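Local coordinates for GDSL-like protein (PDB 7BXD) that probably hydrolyses acyl ester bonds as a GDSL-like (SGNH-type) acylhydrolase, at residues D36-G44 and P216-Y226; V107-L116 and E168-Y179. All coordinates share one frame; numbering follows the deposited sequence.

One segment of each contact follows the C-terminal end of a strand in the parallel five-stranded sheet: 36-44 comes after strand 30-35, and the adjacent strand 100-104 leads into 107-116. Along the chain the order is 36-44, 107-116, 168-179 and 216-226, so contact 2 falls wholly within the sequence spanned by contact 1. Their centres are about 20 Å apart, yet they meet where Asp36 CB and OD2 pack on Asn108 and Val107, and Leu219 packs on Val107. Contact 1 joins the first and last conserved sequence blocks of an SGNH hydrolase, while contact 2 packs helix 107-111 against helix 176-189; Val107-Asp109 are the last three residues of the Gly-x-Asn-Asp block, probably part of the same active site.

Contact 1 (D36-G44 and P216-Y226); sequences DSTTWGDNG and PDGLHYSPAGY
Ser37 and His220 meet at the imidazole edge, where Ser37 CB lies 3.5 Å from His220 NE2; Ser37 OG is 3.8 Å from the same nitrogen, too long for a hydrogen bond. Over one face of the imidazole lies the Asp42 carboxylate, its plane 16° from that of the ring and OD2 displaced toward the rim. Leu219 CG covers the opposite face. The ring's rotation is fixed at its ND1 side: His220 ND1 donates to Asp217 OD2 at 2.7 Å, nearly in the ring plane and on a syn lone pair.

The Asp217 carboxylate is gripped in turn. OD1 accepts from Leu219 N, an Asx turn, and from His220 N (2.8 Å), which extends it to an Asx motif, while OD2 also makes a salt bridge with Lys158. With chi1 at 67°, CG is tucked between Asp217 N and C, which brings the carboxylate back over the amides that follow it.

Asp42 is placed by its OD1, which takes Gly44 N in a second Asx turn, and by its carbonyl: Tyr226 OH donates to Asp42 O at 2.7 Å, tilted 28° from the carbonyl plane. Asn43 CA makes a CH···O contact of 3.2 Å with Tyr221 O. On the serine side, Asp36 OD1 caps the short helix 37-40 through Thr38 N and accepts from Thr38 OG1.

Gly-Asp-Ser, running from the end of strand 30-35 into helix 37-40, and Asp-Gly-Leu-His in 216-226 match the first and last blocks of SGNH hydrolases, consistent with a catalytic triad of Ser37, Asp217 and His220.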
loop_
_atom_site.group_PDB
_atom_site.type_symbol
_atom_site.label_atom_id
_atom_site.label_comp_id
_atom_site.label_asym_id
_atom_site.label_seq_id
_atom_site.Cartn_x
_atom_site.Cartn_y
_atom_site.Cartn_z
ATOM N N ASP A 36 -4.313 -2.197 -2.017
ATOM C CA ASP A 36 -4.594 -2.756 -3.351
ATOM C C ASP A 36 -4.572 -4.290 -3.259
ATOM O O ASP A 36 -4.954 -4.850 -2.213
ATOM C CB ASP A 36 -3.665 -2.108 -4.390
ATOM C CG ASP A 36 -2.180 -2.363 -4.126
ATOM O OD1 ASP A 36 -1.841 -3.369 -3.444
ATOM O OD2 ASP A 36 -1.359 -1.543 -4.586
ATOM N N SER A 37 -4.162 -4.964 -4.330
ATOM C CA SER A 37 -4.060 -6.426 -4.300
ATOM C C SER A 37 -3.179 -6.918 -3.160
ATOM O O SER A 37 -3.374 -8.044 -2.663
ATOM C CB SER A 37 -3.451 -6.972 -5.593
ATOM O OG SER A 37 -4.029 -6.404 -6.750
ATOM N N THR A 38 -2.140 -6.144 -2.812
ATOM C CA THR A 38 -1.179 -6.545 -1.787
ATOM C C THR A 38 -1.690 -6.329 -0.378
ATOM O O THR A 38 -0.991 -6.676 0.581
ATOM C CB THR A 38 0.186 -5.856 -2.015
ATOM O OG1 THR A 38 0.083 -4.420 -1.938
ATOM C CG2 THR A 38 0.783 -6.267 -3.361
ATOM N N THR A 39 -2.900 -5.771 -0.234
ATOM C CA THR A 39 -3.661 -5.842 1.007
ATOM C C THR A 39 -4.819 -6.827 0.895
ATOM O O THR A 39 -5.055 -7.605 1.831
ATOM C CB THR A 39 -4.174 -4.439 1.420
ATOM O OG1 THR A 39 -3.044 -3.612 1.737
ATOM C CG2 THR A 39 -5.047 -4.511 2.646
ATOM N N TRP A 40 -5.553 -6.845 -0.232
ATOM C CA TRP A 40 -6.651 -7.804 -0.386
ATOM C C TRP A 40 -6.177 -9.227 -0.113
ATOM O O TRP A 40 -6.905 -10.028 0.499
ATOM C CB TRP A 40 -7.225 -7.719 -1.798
ATOM C CG TRP A 40 -8.454 -8.590 -1.961
ATOM C CD1 TRP A 40 -9.726 -8.280 -1.572
ATOM C CD2 TRP A 40 -8.517 -9.916 -2.535
ATOM N NE1 TRP A 40 -10.576 -9.326 -1.861
ATOM C CE2 TRP A 40 -9.861 -10.343 -2.451
ATOM C CE3 TRP A 40 -7.570 -10.759 -3.118
ATOM C CZ2 TRP A 40 -10.275 -11.598 -2.909
ATOM C CZ3 TRP A 40 -7.976 -12.000 -3.599
ATOM C CH2 TRP A 40 -9.320 -12.415 -3.469
ATOM N N GLY A 41 -4.962 -9.561 -0.576
ATOM C CA GLY A 41 -4.403 -10.895 -0.412
ATOM C C GLY A 41 -4.287 -11.714 -1.678
ATOM O O GLY A 41 -4.388 -12.937 -1.616
ATOM N N ASP A 42 -4.042 -11.065 -2.828
ATOM C CA ASP A 42 -3.879 -11.804 -4.080
ATOM C C ASP A 42 -2.610 -12.631 -3.999
ATOM O O ASP A 42 -1.546 -12.125 -3.624
ATOM C CB ASP A 42 -3.806 -10.769 -5.209
ATOM C CG ASP A 42 -3.850 -11.356 -6.611
ATOM O OD1 ASP A 42 -3.531 -12.538 -6.823
ATOM O OD2 ASP A 42 -4.200 -10.562 -7.521
ATOM N N ASN A 43 -2.723 -13.918 -4.354
ATOM C CA ASN A 43 -1.605 -14.852 -4.322
ATOM C C ASN A 43 -0.892 -14.966 -5.654
ATOM O O ASN A 43 0.014 -15.782 -5.792
ATOM C CB ASN A 43 -2.089 -16.240 -3.885
ATOM C CG ASN A 43 -3.117 -16.845 -4.839
ATOM O OD1 ASN A 43 -3.452 -16.268 -5.879
ATOM N ND2 ASN A 43 -3.663 -17.998 -4.456
ATOM N N GLY A 44 -1.257 -14.160 -6.642
ATOM C CA GLY A 44 -0.574 -14.116 -7.914
ATOM C C GLY A 44 -1.526 -14.381 -9.043
ATOM O O GLY A 44 -1.297 -13.915 -10.165
ATOM N N PRO A 216 5.274 -15.578 -5.845
ATOM C CA PRO A 216 5.341 -16.523 -6.974
ATOM C C PRO A 216 5.330 -15.862 -8.327
ATOM O O PRO A 216 5.925 -16.415 -9.258
ATOM C CB PRO A 216 4.096 -17.406 -6.770
ATOM C CG PRO A 216 3.792 -17.317 -5.308
ATOM C CD PRO A 216 4.241 -15.955 -4.859
ATOM N N ASP A 217 4.625 -14.742 -8.503
ATOM C CA ASP A 217 4.602 -14.032 -9.781
ATOM C C ASP A 217 5.482 -12.785 -9.760
ATOM O O ASP A 217 5.391 -11.972 -10.684
ATOM C CB ASP A 217 3.172 -13.661 -10.190
ATOM C CG ASP A 217 2.558 -12.641 -9.282
ATOM O OD1 ASP A 217 3.147 -12.327 -8.216
ATOM O OD2 ASP A 217 1.466 -12.148 -9.619
ATOM N N GLY A 218 6.323 -12.607 -8.736
ATOM C CA GLY A 218 7.193 -11.446 -8.669
ATOM C C GLY A 218 6.507 -10.149 -8.291
ATOM O O GLY A 218 7.134 -9.079 -8.411
ATOM N N LEU A 219 5.254 -10.217 -7.826
ATOM C CA LEU A 219 4.467 -9.013 -7.562
ATOM C C LEU A 219 3.591 -9.225 -6.336
ATOM O O LEU A 219 3.620 -8.428 -5.384
ATOM C CB LEU A 219 3.636 -8.666 -8.795
ATOM C CG LEU A 219 2.566 -7.576 -8.648
ATOM C CD1 LEU A 219 3.219 -6.255 -8.215
ATOM C CD2 LEU A 219 1.821 -7.405 -9.971
ATOM N N HIS A 220 2.823 -10.309 -6.341
ATOM C CA HIS A 220 1.980 -10.691 -5.223
ATOM C C HIS A 220 2.730 -11.625 -4.272
ATOM O O HIS A 220 3.927 -11.870 -4.434
ATOM C CB HIS A 220 0.687 -11.286 -5.788
ATOM C CG HIS A 220 -0.017 -10.327 -6.695
ATOM N ND1 HIS A 220 0.012 -10.436 -8.072
ATOM C CD2 HIS A 220 -0.670 -9.170 -6.426
ATOM C CE1 HIS A 220 -0.643 -9.420 -8.606
ATOM N NE2 HIS A 220 -1.072 -8.639 -7.631
ATOM N N TYR A 221 2.031 -12.147 -3.271
ATOM C CA TYR A 221 2.639 -12.921 -2.204
ATOM C C TYR A 221 1.891 -14.231 -2.017
ATOM O O TYR A 221 0.655 -14.286 -2.111
ATOM C CB TYR A 221 2.697 -12.121 -0.857
ATOM C CG TYR A 221 3.525 -10.869 -0.998
ATOM C CD1 TYR A 221 2.993 -9.726 -1.617
ATOM C CD2 TYR A 221 4.866 -10.850 -0.637
ATOM C CE1 TYR A 221 3.786 -8.605 -1.870
ATOM C CE2 TYR A 221 5.662 -9.724 -0.862
ATOM C CZ TYR A 221 5.112 -8.614 -1.509
ATOM O OH TYR A 221 5.930 -7.535 -1.798
ATOM N N SER A 222 2.652 -15.285 -1.723
ATOM C CA SER A 222 2.052 -16.540 -1.281
ATOM C C SER A 222 1.555 -16.392 0.156
ATOM O O SER A 222 1.864 -15.417 0.837
ATOM C CB SER A 222 3.119 -17.626 -1.324
ATOM O OG SER A 222 4.138 -17.268 -0.382
ATOM N N PRO A 223 0.815 -17.383 0.672
ATOM C CA PRO A 223 0.461 -17.329 2.101
ATOM C C PRO A 223 1.694 -17.129 2.990
ATOM O O PRO A 223 1.672 -16.311 3.920
ATOM C CB PRO A 223 -0.265 -18.672 2.317
ATOM C CG PRO A 223 -0.920 -18.932 0.973
ATOM C CD PRO A 223 0.116 -18.481 -0.042
ATOM N N ALA A 224 2.804 -17.823 2.692
ATOM C CA ALA A 224 4.019 -17.657 3.493
ATOM C C ALA A 224 4.600 -16.254 3.317
ATOM O O ALA A 224 5.127 -15.672 4.274
ATOM C CB ALA A 224 5.067 -18.699 3.108
ATOM N N GLY A 225 4.545 -15.707 2.091
ATOM C CA GLY A 225 5.025 -14.342 1.876
ATOM C C GLY A 225 4.226 -13.326 2.674
ATOM O O GLY A 225 4.792 -12.406 3.259
ATOM N N TYR A 226 2.891 -13.483 2.715
ATOM C CA TYR A 226 2.081 -12.545 3.481
ATOM C C TYR A 226 2.320 -12.688 4.970
ATOM O O TYR A 226 2.296 -11.682 5.688
ATOM C CB TYR A 226 0.584 -12.751 3.169
ATOM C CG TYR A 226 0.130 -12.113 1.879
ATOM C CD1 TYR A 226 0.281 -10.740 1.687
ATOM C CD2 TYR A 226 -0.498 -12.857 0.877
ATOM C CE1 TYR A 226 -0.097 -10.120 0.511
ATOM C CE2 TYR A 226 -0.910 -12.250 -0.300
ATOM C CZ TYR A 226 -0.702 -10.878 -0.492
ATOM O OH TYR A 226 -1.059 -10.254 -1.671
#

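Contact 2 (V107-L116 and E168-Y179); sequences VNDFSRNVPL and ELNHLGLTQAAY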
loop_
_atom_site.group_PDB
_atom_site.type_symbol
_atom_site.label_atom_id
_atom_site.label_comp_id
_atom_site.label_asym_id
_atom_site.label_seq_id
_atom_site.Cartn_x
_atom_site.Cartn_y
_atom_site.Cartn_z
ATOM N N VAL A 107 1.801 0.799 -6.407
ATOM C CA VAL A 107 2.431 0.022 -7.470
ATOM C C VAL A 107 1.586 0.099 -8.734
ATOM O O VAL A 107 2.127 0.046 -9.850
ATOM C CB VAL A 107 2.772 -1.430 -7.049
ATOM C CG1 VAL A 107 1.506 -2.301 -6.952
ATOM C CG2 VAL A 107 3.792 -2.051 -7.996
ATOM N N ASN A 108 0.251 0.199 -8.601
ATOM C CA ASN A 108 -0.579 0.296 -9.808
ATOM C C ASN A 108 -0.492 1.674 -10.458
ATOM O O ASN A 108 -0.608 1.790 -11.689
ATOM C CB ASN A 108 -2.018 -0.104 -9.534
ATOM C CG ASN A 108 -2.124 -1.559 -9.138
ATOM O OD1 ASN A 108 -1.444 -2.409 -9.718
ATOM N ND2 ASN A 108 -2.985 -1.858 -8.166
ATOM N N ASP A 109 -0.305 2.736 -9.666
ATOM C CA ASP A 109 -0.092 4.052 -10.250
ATOM C C ASP A 109 1.146 4.041 -11.134
ATOM O O ASP A 109 1.145 4.630 -12.231
ATOM C CB ASP A 109 0.030 5.101 -9.141
ATOM C CG ASP A 109 -1.200 5.135 -8.259
ATOM O OD1 ASP A 109 -1.351 4.166 -7.459
ATOM O OD2 ASP A 109 -1.998 6.099 -8.389
ATOM N N PHE A 110 2.234 3.407 -10.655
ATOM C CA PHE A 110 3.443 3.265 -11.451
ATOM C C PHE A 110 3.156 2.416 -12.694
ATOM O O PHE A 110 3.429 2.826 -13.824
ATOM C CB PHE A 110 4.514 2.609 -10.577
ATOM C CG PHE A 110 5.643 1.964 -11.360
ATOM C CD1 PHE A 110 6.454 2.723 -12.215
ATOM C CD2 PHE A 110 5.885 0.608 -11.223
ATOM C CE1 PHE A 110 7.495 2.111 -12.918
ATOM C CE2 PHE A 110 6.916 0.002 -11.922
ATOM C CZ PHE A 110 7.719 0.756 -12.776
ATOM N N SER A 111 2.599 1.214 -12.505
ATOM C CA SER A 111 2.495 0.271 -13.613
ATOM C C SER A 111 1.446 0.680 -14.639
ATOM O O SER A 111 1.543 0.263 -15.802
ATOM C CB SER A 111 2.260 -1.156 -13.100
ATOM O OG SER A 111 0.958 -1.332 -12.592
ATOM N N ARG A 112 0.436 1.457 -14.245
ATOM C CA ARG A 112 -0.627 1.875 -15.153
ATOM C C ARG A 112 -0.577 3.367 -15.468
ATOM O O ARG A 112 -1.579 3.945 -15.878
ATOM C CB ARG A 112 -1.999 1.418 -14.633
ATOM C CG ARG A 112 -2.086 -0.079 -14.376
ATOM C CD ARG A 112 -1.686 -0.865 -15.608
ATOM N NE ARG A 112 -2.092 -2.260 -15.505
ATOM C CZ ARG A 112 -1.480 -3.256 -16.130
ATOM N NH1 ARG A 112 -0.426 -3.005 -16.894
ATOM N NH2 ARG A 112 -1.911 -4.501 -15.980
ATOM N N ASN A 113 0.592 4.000 -15.331
ATOM C CA ASN A 113 0.856 5.283 -15.981
ATOM C C ASN A 113 -0.032 6.411 -15.456
ATOM O O ASN A 113 -0.586 7.201 -16.213
ATOM C CB ASN A 113 0.788 5.104 -17.497
ATOM C CG ASN A 113 1.767 4.073 -17.922
ATOM O OD1 ASN A 113 2.963 4.250 -17.710
ATOM N ND2 ASN A 113 1.292 2.949 -18.448
ATOM N N VAL A 114 -0.153 6.492 -14.142
ATOM C CA VAL A 114 -0.754 7.685 -13.529
ATOM C C VAL A 114 0.238 8.841 -13.638
ATOM O O VAL A 114 1.406 8.693 -13.222
ATOM C CB VAL A 114 -1.091 7.389 -12.060
ATOM C CG1 VAL A 114 -1.326 8.672 -11.271
ATOM C CG2 VAL A 114 -2.293 6.468 -12.007
ATOM N N PRO A 115 -0.155 9.985 -14.192
ATOM C CA PRO A 115 0.767 11.127 -14.242
ATOM C C PRO A 115 1.249 11.510 -12.847
ATOM O O PRO A 115 0.477 11.534 -11.887
ATOM C CB PRO A 115 -0.082 12.239 -14.873
ATOM C CG PRO A 115 -1.183 11.519 -15.636
ATOM C CD PRO A 115 -1.479 10.321 -14.746
ATOM N N LEU A 116 2.528 11.859 -12.735
ATOM C CA LEU A 116 3.083 12.109 -11.410
ATOM C C LEU A 116 2.582 13.429 -10.824
ATOM O O LEU A 116 2.220 13.492 -9.651
ATOM C CB LEU A 116 4.609 12.067 -11.503
ATOM C CG LEU A 116 5.355 11.942 -10.192
ATOM C CD1 LEU A 116 5.170 10.529 -9.588
ATOM C CD2 LEU A 116 6.852 12.228 -10.374
ATOM N N GLU A 168 12.371 -0.746 -14.182
ATOM C CA GLU A 168 12.058 -0.433 -15.571
ATOM C C GLU A 168 11.265 0.869 -15.660
ATOM O O GLU A 168 10.701 1.356 -14.670
ATOM C CB GLU A 168 11.279 -1.586 -16.217
ATOM C CG GLU A 168 12.093 -2.841 -16.340
ATOM C CD GLU A 168 11.329 -3.928 -17.036
ATOM O OE1 GLU A 168 10.211 -4.269 -16.616
ATOM O OE2 GLU A 168 11.876 -4.425 -18.043
ATOM N N LEU A 169 11.169 1.425 -16.866
ATOM C CA LEU A 169 10.370 2.621 -17.079
ATOM C C LEU A 169 8.952 2.235 -17.442
ATOM O O LEU A 169 8.733 1.342 -18.275
ATOM C CB LEU A 169 10.931 3.457 -18.217
ATOM C CG LEU A 169 12.373 3.956 -18.010
ATOM C CD1 LEU A 169 12.869 4.688 -19.249
ATOM C CD2 LEU A 169 12.522 4.821 -16.760
ATOM N N ASN A 170 7.989 2.925 -16.846
ATOM C CA ASN A 170 6.614 2.822 -17.312
ATOM C C ASN A 170 6.464 3.583 -18.629
ATOM O O ASN A 170 7.439 4.085 -19.201
ATOM C CB ASN A 170 5.627 3.224 -16.206
ATOM C CG ASN A 170 5.603 4.724 -15.902
ATOM O OD1 ASN A 170 6.239 5.548 -16.579
ATOM N ND2 ASN A 170 4.868 5.084 -14.852
ATOM N N HIS A 171 5.233 3.661 -19.138
ATOM C CA HIS A 171 5.031 4.324 -20.429
ATOM C C HIS A 171 5.179 5.846 -20.335
ATOM O O HIS A 171 5.227 6.527 -21.368
ATOM C CB HIS A 171 3.681 3.901 -21.040
ATOM C CG HIS A 171 3.602 2.428 -21.347
ATOM N ND1 HIS A 171 2.413 1.727 -21.453
ATOM C CD2 HIS A 171 4.586 1.516 -21.526
ATOM C CE1 HIS A 171 2.677 0.455 -21.704
ATOM N NE2 HIS A 171 3.987 0.307 -21.778
ATOM N N LEU A 172 5.255 6.393 -19.126
ATOM C CA LEU A 172 5.547 7.810 -18.937
ATOM C C LEU A 172 7.036 8.085 -18.770
ATOM O O LEU A 172 7.426 9.240 -18.534
ATOM C CB LEU A 172 4.796 8.350 -17.706
ATOM C CG LEU A 172 3.281 8.136 -17.741
ATOM C CD1 LEU A 172 2.652 8.709 -16.500
ATOM C CD2 LEU A 172 2.661 8.769 -18.975
ATOM N N GLY A 173 7.879 7.065 -18.836
ATOM C CA GLY A 173 9.305 7.294 -18.679
ATOM C C GLY A 173 9.757 7.411 -17.235
ATOM O O GLY A 173 10.854 7.930 -16.981
ATOM N N LEU A 174 8.976 6.901 -16.296
ATOM C CA LEU A 174 9.274 6.998 -14.872
ATOM C C LEU A 174 9.536 5.609 -14.301
ATOM O O LEU A 174 8.945 4.626 -14.737
ATOM C CB LEU A 174 8.101 7.620 -14.093
ATOM C CG LEU A 174 7.751 9.056 -14.488
ATOM C CD1 LEU A 174 6.459 9.478 -13.834
ATOM C CD2 LEU A 174 8.907 9.978 -14.071
ATOM N N THR A 175 10.402 5.533 -13.288
ATOM C CA THR A 175 10.523 4.283 -12.532
ATOM C C THR A 175 9.654 4.355 -11.272
ATOM O O THR A 175 9.095 5.406 -10.902
ATOM C CB THR A 175 11.958 3.965 -12.105
ATOM O OG1 THR A 175 12.299 4.891 -11.086
ATOM C CG2 THR A 175 12.969 4.040 -13.271
ATOM N N GLN A 176 9.544 3.216 -10.583
ATOM C CA GLN A 176 8.735 3.202 -9.373
ATOM C C GLN A 176 9.288 4.145 -8.317
ATOM O O GLN A 176 8.525 4.681 -7.502
ATOM C CB GLN A 176 8.658 1.777 -8.859
ATOM C CG GLN A 176 7.670 1.601 -7.716
ATOM C CD GLN A 176 7.444 0.138 -7.343
ATOM O OE1 GLN A 176 7.603 -0.738 -8.188
ATOM N NE2 GLN A 176 7.036 -0.134 -6.111
ATOM N N ALA A 177 10.607 4.336 -8.295
ATOM C CA ALA A 177 11.224 5.224 -7.316
ATOM C C ALA A 177 10.678 6.637 -7.388
ATOM O O ALA A 177 10.618 7.313 -6.352
ATOM C CB ALA A 177 12.743 5.240 -7.488
ATOM N N ALA A 178 10.280 7.123 -8.583
ATOM C CA ALA A 178 9.718 8.471 -8.673
ATOM C C ALA A 178 8.412 8.553 -7.887
ATOM O O ALA A 178 8.103 9.592 -7.277
ATOM C CB ALA A 178 9.486 8.849 -10.142
ATOM N N TYR A 179 7.580 7.499 -7.974
ATOM C CA TYR A 179 6.327 7.464 -7.230
ATOM C C TYR A 179 6.602 7.362 -5.726
ATOM O O TYR A 179 5.932 8.026 -4.917
ATOM C CB TYR A 179 5.437 6.307 -7.724
ATOM C CG TYR A 179 4.934 6.519 -9.135
ATOM C CD1 TYR A 179 5.770 6.267 -10.240
ATOM C CD2 TYR A 179 3.658 7.013 -9.361
ATOM C CE1 TYR A 179 5.320 6.505 -11.532
ATOM C CE2 TYR A 179 3.194 7.268 -10.667
ATOM C CZ TYR A 179 4.043 7.014 -11.747
ATOM O OH TYR A 179 3.634 7.221 -13.042
HETATM O O HOH W 1 3.603 1.041 -17.884
#
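Helix 107-111 comes closest to the start of helix 176-189 at Phe110 and Gln176, their CA atoms 5.7 Å apart, while Asn113 faces the type I turn 170-173. Gln176 covers one face of the Phe110 ring, its CB 3.8 Å from the centroid and near the ring normal; Leu174 O and Glu168 O lie at the edge. Tyr179 is clasped on both faces, by Phe110 CA and Leu116 CD1, in CH-pi contacts. Its hydroxyl donates to Val114 O at 2.7 Å and accepts a weak bond from Asn170 ND2. That ND2 also donates to Phe110 O at 2.9 Å, in the carbonyl plane on a lone pair, while Asn170 OD1 takes Leu172 N and Leu174 N from opposite faces of the amide. A phenylalanine in place of Tyr179 would probably cost Val114 O this donor and Asn170 ND2 the weak acceptor, though not its Phe110 O bond, and let the loop after helix 107-111 shift. Asn113 OD1 accepts a weak bond from His171 N, and a water accepting from Asn113 ND2 lies 3.0 Å from Ser111 O. Gln176 binds Ser166 and the Cys153 carbonyl, Phe127 of helix 127-141 meets the Tyr179 ring edge-to-face, and Leu116 packs on Tyr128 of that helix.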